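Local coordinates for adenylosuccinate lyase (PDB 4EEI), which probably catalyses the release of fumarate from adenylosuccinate, giving AMP, and from the related succinylated imidazole carboxamide ribotide of de novo purine synthesis, at residues A15-Y20 with A51-E56; M38-T43 with G85-F90; V248-E253 with R338-D343. One frame throughout, in Å; residues are numbered along the deposited sequence.

Contact 1: residues A15-Y20 with A51-E56; sequences ADENKY and AQIRPE
The phenol ring of Tyr20 meets Ile53 at its edge, where CG2 of Ile53 lies near the ring plane, and meets Pro55 obliquely, with CE2 of Tyr20 3.9 Å from CA of Pro55. The closest apolar approach falls at the root of the ring, 3.6 Å between CB of Tyr20 and CG2 of Ile53. That methyl group is anti to its own backbone N, which carries it in against the helix backbone, 3.5 Å from O of Glu17. The other arm of Ile53, ending in CD1, reaches the carbonyl group of Tyr20. Pro55 lays its ring on the first turn of helix 16-33: CG sits 4.0 Å from CA of Glu17, and CB approaches CB of Asp16 at 4.1 Å. Glu17 contributes the aliphatic root of its side chain, its CG passing obliquely by the Ile53 methyl. Leu24, one turn further along helix 16-33, also touches Ile53. The first turns of two helices meet here, with Ala15 and Arg54 at the N-cap positions. This apolar joint between helices 16-33 and 55-65 belongs to the N-terminal helical region of the fumarase/aspartase-type lyase fold, close to the AMP-binding residues Asp68 and Arg310.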
# COMPACT_ATOMS: atom_id res chain seq x y z
N ALA B 15 -14.10 -17.66 15.32
CA ALA B 15 -13.71 -19.04 15.60
C ALA B 15 -14.56 -20.02 14.80
O ALA B 15 -15.71 -19.72 14.47
CB ALA B 15 -13.82 -19.34 17.09
N ASP B 16 -14.01 -21.19 14.47
CA ASP B 16 -14.73 -22.15 13.64
C ASP B 16 -16.15 -22.41 14.14
O ASP B 16 -17.07 -22.57 13.34
CB ASP B 16 -13.97 -23.48 13.53
CG ASP B 16 -12.82 -23.43 12.54
OD1 ASP B 16 -12.68 -22.43 11.81
OD2 ASP B 16 -12.07 -24.42 12.49
N GLU B 17 -16.34 -22.47 15.45
CA GLU B 17 -17.67 -22.80 15.97
C GLU B 17 -18.74 -21.78 15.57
O GLU B 17 -19.85 -22.16 15.16
CB GLU B 17 -17.67 -22.97 17.49
CG GLU B 17 -19.06 -23.31 18.02
CD GLU B 17 -19.13 -23.41 19.53
OE1 GLU B 17 -19.20 -24.55 20.05
OE2 GLU B 17 -19.13 -22.35 20.20
N ASN B 18 -18.43 -20.50 15.70
CA ASN B 18 -19.40 -19.48 15.31
C ASN B 18 -19.50 -19.35 13.79
O ASN B 18 -20.58 -19.02 13.26
CB ASN B 18 -19.09 -18.12 15.94
CG ASN B 18 -20.18 -17.11 15.67
OD1 ASN B 18 -21.32 -17.29 16.10
ND2 ASN B 18 -19.85 -16.05 14.93
N LYS B 19 -18.40 -19.59 13.09
CA LYS B 19 -18.44 -19.57 11.63
C LYS B 19 -19.49 -20.56 11.13
O LYS B 19 -20.32 -20.22 10.28
CB LYS B 19 -17.07 -19.91 11.02
CG LYS B 19 -17.06 -19.88 9.49
CD LYS B 19 -16.38 -21.11 8.88
CE LYS B 19 -14.87 -21.02 8.98
NZ LYS B 19 -14.34 -19.73 8.44
N TYR B 20 -19.47 -21.78 11.66
CA TYR B 20 -20.45 -22.79 11.26
C TYR B 20 -21.84 -22.52 11.82
O TYR B 20 -22.84 -22.83 11.18
CB TYR B 20 -19.98 -24.19 11.69
CG TYR B 20 -18.67 -24.61 11.05
CD1 TYR B 20 -18.43 -24.41 9.70
CD2 TYR B 20 -17.67 -25.19 11.82
CE1 TYR B 20 -17.23 -24.78 9.12
CE2 TYR B 20 -16.47 -25.56 11.25
CZ TYR B 20 -16.25 -25.35 9.91
OH TYR B 20 -15.04 -25.73 9.37
N ALA B 51 -29.80 -29.60 15.71
CA ALA B 51 -28.50 -29.65 15.05
C ALA B 51 -27.38 -29.16 15.96
O ALA B 51 -27.50 -28.13 16.63
CB ALA B 51 -28.51 -28.85 13.75
N GLN B 52 -26.28 -29.92 15.99
CA GLN B 52 -25.11 -29.53 16.76
C GLN B 52 -24.00 -29.04 15.84
O GLN B 52 -23.84 -29.54 14.72
CB GLN B 52 -24.61 -30.71 17.59
CG GLN B 52 -25.64 -31.27 18.57
CD GLN B 52 -25.91 -30.32 19.72
OE1 GLN B 52 -24.99 -29.86 20.39
NE2 GLN B 52 -27.18 -30.01 19.94
N ILE B 53 -23.24 -28.06 16.30
CA ILE B 53 -22.09 -27.57 15.55
C ILE B 53 -20.86 -28.33 16.03
O ILE B 53 -20.53 -28.30 17.21
CB ILE B 53 -21.89 -26.06 15.78
CG1 ILE B 53 -23.16 -25.30 15.43
CG2 ILE B 53 -20.71 -25.54 14.95
CD1 ILE B 53 -23.55 -25.41 13.95
N ARG B 54 -20.19 -29.02 15.10
CA ARG B 54 -19.09 -29.92 15.46
C ARG B 54 -17.85 -29.68 14.61
O ARG B 54 -17.59 -30.43 13.66
CB ARG B 54 -19.55 -31.37 15.30
CG ARG B 54 -20.72 -31.75 16.19
CD ARG B 54 -21.32 -33.08 15.76
NE ARG B 54 -22.34 -33.57 16.70
CZ ARG B 54 -23.11 -34.63 16.48
NH1 ARG B 54 -22.99 -35.31 15.35
NH2 ARG B 54 -24.00 -35.01 17.39
N PRO B 55 -17.08 -28.64 14.95
CA PRO B 55 -15.98 -28.20 14.09
C PRO B 55 -14.99 -29.33 13.83
O PRO B 55 -14.44 -29.45 12.73
CB PRO B 55 -15.33 -27.07 14.89
CG PRO B 55 -16.44 -26.56 15.77
CD PRO B 55 -17.22 -27.79 16.15
N GLU B 56 -14.79 -30.15 14.86
CA GLU B 56 -13.92 -31.32 14.82
C GLU B 56 -14.33 -32.29 13.71
O GLU B 56 -13.49 -32.77 12.95
CB GLU B 56 -13.96 -32.01 16.19
CG GLU B 56 -15.37 -32.41 16.70
CD GLU B 56 -16.08 -31.29 17.45
OE1 GLU B 56 -15.52 -30.18 17.56
OE2 GLU B 56 -17.21 -31.51 17.94

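Contact 2: residues M38-T43 with G85-F90; sequences MVPKGT and GKFFHF
Aliphatic groups of Met38, Val39 and Pro40 gather round the Phe87 ring, all of them obliquely. CG of Met38 comes within 3.5 Å of CE2 of Phe87, the shortest apolar approach, while CG2 of Val39 packs 3.7 Å from CB of Phe87. CD of Pro40 adds a looser touch at 4.1 Å from CE1 of Phe87. Sulfur-aromatic contacts form the second group. The side chain of Met38, bent at chi2 and chi3, brings SD to 4.9 Å from the centroid of the Phe90 ring, oblique to it and to the Phe87 ring. Its CE methyl lies 3.8 Å from CE1 of Phe90. This Met-aromatic cluster joins two loops of the N-terminal helical region, one leading into helix 43-50 and the other into helix 94-131; Val361 of a second subunit packs on both Phe87 and Phe90, and His358 of that subunit meets Phe90 edge-to-face. Between the rings, CD2 of Phe87 lies 3.8 Å above one face of Phe90, toward its rim. CG of Lys86 lies over the centre of a Phe87 face. One polar bond lies within the first loop: in the type II turn from Pro40 to Thr43, OG1 of Thr43 donates to O of Pro40 at 2.8 Å.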
# COMPACT_ATOMS: atom_id res chain seq x y z
N MET B 38 -41.65 -26.33 -1.64
CA MET B 38 -41.57 -27.78 -1.76
C MET B 38 -41.19 -28.45 -0.45
O MET B 38 -41.31 -29.66 -0.30
CB MET B 38 -40.59 -28.18 -2.86
CG MET B 38 -39.13 -28.01 -2.48
SD MET B 38 -38.57 -26.30 -2.64
CE MET B 38 -38.65 -26.09 -4.42
N VAL B 39 -40.72 -27.65 0.51
CA VAL B 39 -40.28 -28.18 1.79
C VAL B 39 -41.43 -28.28 2.79
O VAL B 39 -42.16 -27.31 3.00
CB VAL B 39 -39.16 -27.31 2.41
CG1 VAL B 39 -38.58 -27.99 3.64
CG2 VAL B 39 -38.08 -27.04 1.38
N PRO B 40 -41.59 -29.45 3.39
CA PRO B 40 -42.67 -29.66 4.37
C PRO B 40 -42.58 -28.65 5.50
O PRO B 40 -41.47 -28.39 5.98
CB PRO B 40 -42.37 -31.07 4.90
CG PRO B 40 -41.68 -31.76 3.76
CD PRO B 40 -40.83 -30.68 3.13
N LYS B 41 -43.71 -28.07 5.90
CA LYS B 41 -43.73 -27.09 6.98
C LYS B 41 -43.14 -27.70 8.25
O LYS B 41 -43.43 -28.85 8.58
CB LYS B 41 -45.15 -26.62 7.27
CG LYS B 41 -45.87 -26.02 6.07
CD LYS B 41 -45.21 -24.73 5.62
CE LYS B 41 -46.00 -24.06 4.50
NZ LYS B 41 -45.47 -22.70 4.19
N GLY B 42 -42.30 -26.93 8.95
CA GLY B 42 -41.73 -27.39 10.21
C GLY B 42 -40.31 -27.93 10.10
O GLY B 42 -39.65 -28.13 11.12
N THR B 43 -39.83 -28.15 8.88
CA THR B 43 -38.54 -28.79 8.67
C THR B 43 -37.38 -27.97 9.24
O THR B 43 -36.54 -28.49 9.97
CB THR B 43 -38.29 -29.09 7.18
OG1 THR B 43 -39.32 -29.96 6.69
CG2 THR B 43 -36.94 -29.76 6.99
N GLY B 85 -33.29 -34.32 6.24
CA GLY B 85 -32.19 -33.55 5.68
C GLY B 85 -32.29 -33.38 4.17
O GLY B 85 -31.40 -32.80 3.56
N LYS B 86 -33.38 -33.87 3.59
CA LYS B 86 -33.52 -33.88 2.13
C LYS B 86 -33.34 -32.52 1.44
O LYS B 86 -32.68 -32.43 0.40
CB LYS B 86 -34.87 -34.48 1.73
CG LYS B 86 -35.07 -34.50 0.23
CD LYS B 86 -36.20 -35.43 -0.19
CE LYS B 86 -36.20 -35.57 -1.69
NZ LYS B 86 -37.25 -36.49 -2.22
N PHE B 87 -33.95 -31.48 2.00
CA PHE B 87 -33.92 -30.18 1.35
C PHE B 87 -32.88 -29.26 1.95
O PHE B 87 -32.85 -28.06 1.65
CB PHE B 87 -35.31 -29.55 1.36
CG PHE B 87 -36.30 -30.24 0.47
CD1 PHE B 87 -37.34 -31.00 1.00
CD2 PHE B 87 -36.18 -30.15 -0.91
CE1 PHE B 87 -38.24 -31.65 0.17
CE2 PHE B 87 -37.08 -30.79 -1.74
CZ PHE B 87 -38.11 -31.54 -1.20
N PHE B 88 -32.02 -29.81 2.80
CA PHE B 88 -30.93 -29.03 3.35
C PHE B 88 -30.00 -28.64 2.21
O PHE B 88 -29.62 -29.49 1.39
CB PHE B 88 -30.17 -29.81 4.43
CG PHE B 88 -29.31 -28.94 5.31
CD1 PHE B 88 -29.88 -28.18 6.33
CD2 PHE B 88 -27.94 -28.86 5.10
CE1 PHE B 88 -29.09 -27.37 7.14
CE2 PHE B 88 -27.14 -28.05 5.91
CZ PHE B 88 -27.72 -27.31 6.93
N HIS B 89 -29.66 -27.36 2.14
CA HIS B 89 -28.79 -26.84 1.09
C HIS B 89 -29.36 -27.11 -0.31
O HIS B 89 -28.69 -27.68 -1.17
CB HIS B 89 -27.38 -27.43 1.23
CG HIS B 89 -26.33 -26.64 0.52
ND1 HIS B 89 -25.68 -25.58 1.10
CD2 HIS B 89 -25.80 -26.77 -0.72
CE1 HIS B 89 -24.80 -25.08 0.25
NE2 HIS B 89 -24.85 -25.78 -0.86
N PHE B 90 -30.60 -26.70 -0.52
CA PHE B 90 -31.27 -26.95 -1.78
C PHE B 90 -31.29 -25.66 -2.60
O PHE B 90 -31.67 -24.61 -2.08
CB PHE B 90 -32.69 -27.44 -1.50
CG PHE B 90 -33.47 -27.82 -2.72
CD1 PHE B 90 -34.30 -26.90 -3.33
CD2 PHE B 90 -33.40 -29.11 -3.23
CE1 PHE B 90 -35.04 -27.25 -4.45
CE2 PHE B 90 -34.13 -29.46 -4.35
CZ PHE B 90 -34.95 -28.53 -4.96

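Contact 3: residues V248-E253 with R338-D343; sequences VFEVYE and RDIIED. With EDO (1,2-ethanediol), chain R.
OE2 of Glu250 is gripped by a water that donates to it at 2.7 Å and donates again to O of Ile341 at 2.8 Å, bridging the loop and the helix. The same oxygen forms salt bridges with Arg344, further along helix 338-346, and with Arg139 of strand 135-140, so this buried carboxylate has two positive partners that would favour its ionised form. Its aliphatic part does the packing. With CG beside the backbone N (chi1 -70°) and the chain extended beyond it, Glu250 runs at about a right angle to the Ile341 side chain, and its CB stands 3.6 Å from CG1 of Ile341. CD1 of Ile341 reaches on toward the backbone O of Glu250. The contact lies beside a small antiparallel pairing of strands 251-252 and 335-336, in which Tyr252 is hydrogen-bonded to Val335 through the backbone; helix 338-346 follows the second strand closely and folds back on the residues before the first. There Ile340 faces the loop backbone. Its CD1 comes 3.4 Å from O of Phe249, a carbonyl that accepts a hydrogen bond from NE2 of Gln337, while its CG2 lies 3.7 Å from O of Val248. CD1 also touches the Phe249 ring obliquely, 4.0 Å from CD2. Within the helix, NE of Arg338 forms a salt bridge with OE1 of Glu342 at 3.0 Å, NE approaching OE1 from 61° out of the carboxylate plane. At the N-terminal end of the helix an ethanediol, probably from the crystallisation liquor, accepts a hydrogen bond at O1 from N of Ile340.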
# COMPACT_ATOMS: atom_id res chain seq x y z
N VAL B 248 9.70 17.82 26.34
CA VAL B 248 8.44 18.53 26.53
C VAL B 248 7.76 18.18 27.86
O VAL B 248 7.43 19.06 28.64
CB VAL B 248 7.46 18.21 25.39
CG1 VAL B 248 6.26 19.15 25.44
CG2 VAL B 248 8.17 18.30 24.05
N PHE B 249 7.58 16.89 28.10
CA PHE B 249 7.07 16.39 29.38
C PHE B 249 5.77 17.05 29.85
O PHE B 249 5.64 17.37 31.03
CB PHE B 249 8.14 16.48 30.47
CG PHE B 249 8.01 15.42 31.53
CD1 PHE B 249 7.65 14.13 31.18
CD2 PHE B 249 8.23 15.72 32.86
CE1 PHE B 249 7.52 13.15 32.15
CE2 PHE B 249 8.10 14.74 33.83
CZ PHE B 249 7.75 13.46 33.48
N GLU B 250 4.82 17.25 28.95
CA GLU B 250 3.57 17.89 29.32
C GLU B 250 2.51 16.88 29.78
O GLU B 250 1.56 17.23 30.47
CB GLU B 250 3.06 18.78 28.17
CG GLU B 250 3.94 20.03 27.96
CD GLU B 250 3.49 20.93 26.81
OE1 GLU B 250 2.47 20.63 26.15
OE2 GLU B 250 4.19 21.96 26.58
N VAL B 251 2.69 15.61 29.39
CA VAL B 251 1.82 14.53 29.87
C VAL B 251 2.65 13.29 30.15
O VAL B 251 3.79 13.19 29.70
CB VAL B 251 0.75 14.12 28.81
CG1 VAL B 251 -0.04 15.33 28.32
CG2 VAL B 251 1.42 13.43 27.62
N TYR B 252 2.08 12.34 30.89
CA TYR B 252 2.65 10.99 30.92
C TYR B 252 1.54 9.95 31.01
O TYR B 252 0.47 10.23 31.56
CB TYR B 252 3.70 10.81 32.02
CG TYR B 252 3.23 10.95 33.47
CD1 TYR B 252 3.41 12.14 34.17
CD2 TYR B 252 2.66 9.87 34.15
CE1 TYR B 252 3.01 12.26 35.50
CE2 TYR B 252 2.26 9.99 35.47
CZ TYR B 252 2.44 11.18 36.14
OH TYR B 252 2.04 11.28 37.46
N GLU B 253 1.79 8.77 30.46
CA GLU B 253 0.81 7.68 30.56
C GLU B 253 0.74 7.21 32.00
O GLU B 253 1.76 6.98 32.65
CB GLU B 253 1.17 6.52 29.61
CG GLU B 253 0.95 6.86 28.13
CD GLU B 253 1.31 5.72 27.18
OE1 GLU B 253 1.71 4.63 27.66
OE2 GLU B 253 1.20 5.91 25.95
N ARG B 338 -0.27 20.27 34.27
CA ARG B 338 -0.71 21.63 34.00
C ARG B 338 0.35 22.70 34.22
O ARG B 338 0.50 23.60 33.39
CB ARG B 338 -1.94 21.96 34.83
CG ARG B 338 -2.39 23.38 34.59
CD ARG B 338 -3.67 23.69 35.32
NE ARG B 338 -4.22 24.95 34.82
CZ ARG B 338 -5.48 25.33 34.99
NH1 ARG B 338 -6.33 24.56 35.64
NH2 ARG B 338 -5.88 26.49 34.49
N ASP B 339 1.06 22.64 35.33
CA ASP B 339 2.05 23.67 35.62
C ASP B 339 3.20 23.69 34.60
O ASP B 339 3.68 24.75 34.22
CB ASP B 339 2.57 23.55 37.05
CG ASP B 339 1.53 23.97 38.07
OD1 ASP B 339 0.64 24.79 37.73
OD2 ASP B 339 1.59 23.48 39.22
N ILE B 340 3.63 22.51 34.14
CA ILE B 340 4.64 22.44 33.09
C ILE B 340 4.11 23.06 31.80
O ILE B 340 4.81 23.83 31.13
CB ILE B 340 5.08 20.99 32.82
CG1 ILE B 340 5.97 20.49 33.96
CG2 ILE B 340 5.83 20.88 31.48
CD1 ILE B 340 6.16 18.99 33.97
N ILE B 341 2.87 22.73 31.46
CA ILE B 341 2.24 23.22 30.24
C ILE B 341 2.14 24.74 30.24
O ILE B 341 2.53 25.39 29.27
CB ILE B 341 0.84 22.63 30.10
CG1 ILE B 341 0.92 21.13 29.80
CG2 ILE B 341 0.06 23.32 29.00
CD1 ILE B 341 -0.39 20.41 29.98
N GLU B 342 1.63 25.30 31.33
CA GLU B 342 1.37 26.73 31.37
C GLU B 342 2.63 27.55 31.63
O GLU B 342 2.73 28.71 31.21
CB GLU B 342 0.27 27.03 32.40
CG GLU B 342 -1.04 26.30 32.07
CD GLU B 342 -2.24 26.81 32.87
OE1 GLU B 342 -2.15 26.95 34.10
OE2 GLU B 342 -3.30 27.06 32.24
N ASP B 343 3.60 26.97 32.33
CA ASP B 343 4.87 27.66 32.55
C ASP B 343 5.63 27.85 31.23
O ASP B 343 6.36 28.82 31.06
CB ASP B 343 5.74 26.89 33.55
CG ASP B 343 5.33 27.15 35.00
OD1 ASP B 343 4.56 28.10 35.25
OD2 ASP B 343 5.80 26.40 35.88
C1 EDO R . 1.84 19.47 37.09
O1 EDO R . 2.80 20.35 36.49
C2 EDO R . 0.59 20.24 37.52
O2 EDO R . -0.56 19.39 37.42
O HOH W 1 2.87 24.31 26.67

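Helix 16-33 opens the first loop: contact 1 closes it when the chain, having passed through helix 43-50, returns at the start of helix 55-65. Residues 38-43 lie inside that loop, but their partners 85-90 come only after helix 68-77, so contacts 1 and 2 cross. Their centres are about 21 Å apart and the two contacts do not touch; together they tie helices 16-33 and 55-65 and the loops before helices 43-50 and 94-131 at one end of the elongated chain. Contact 3 follows in series, closing a long, mostly helical excursion between residues 253 and 338. Its centre is about 52 Å from that of contact 1 and about 68 Å from that of contact 2, across the chain's centre.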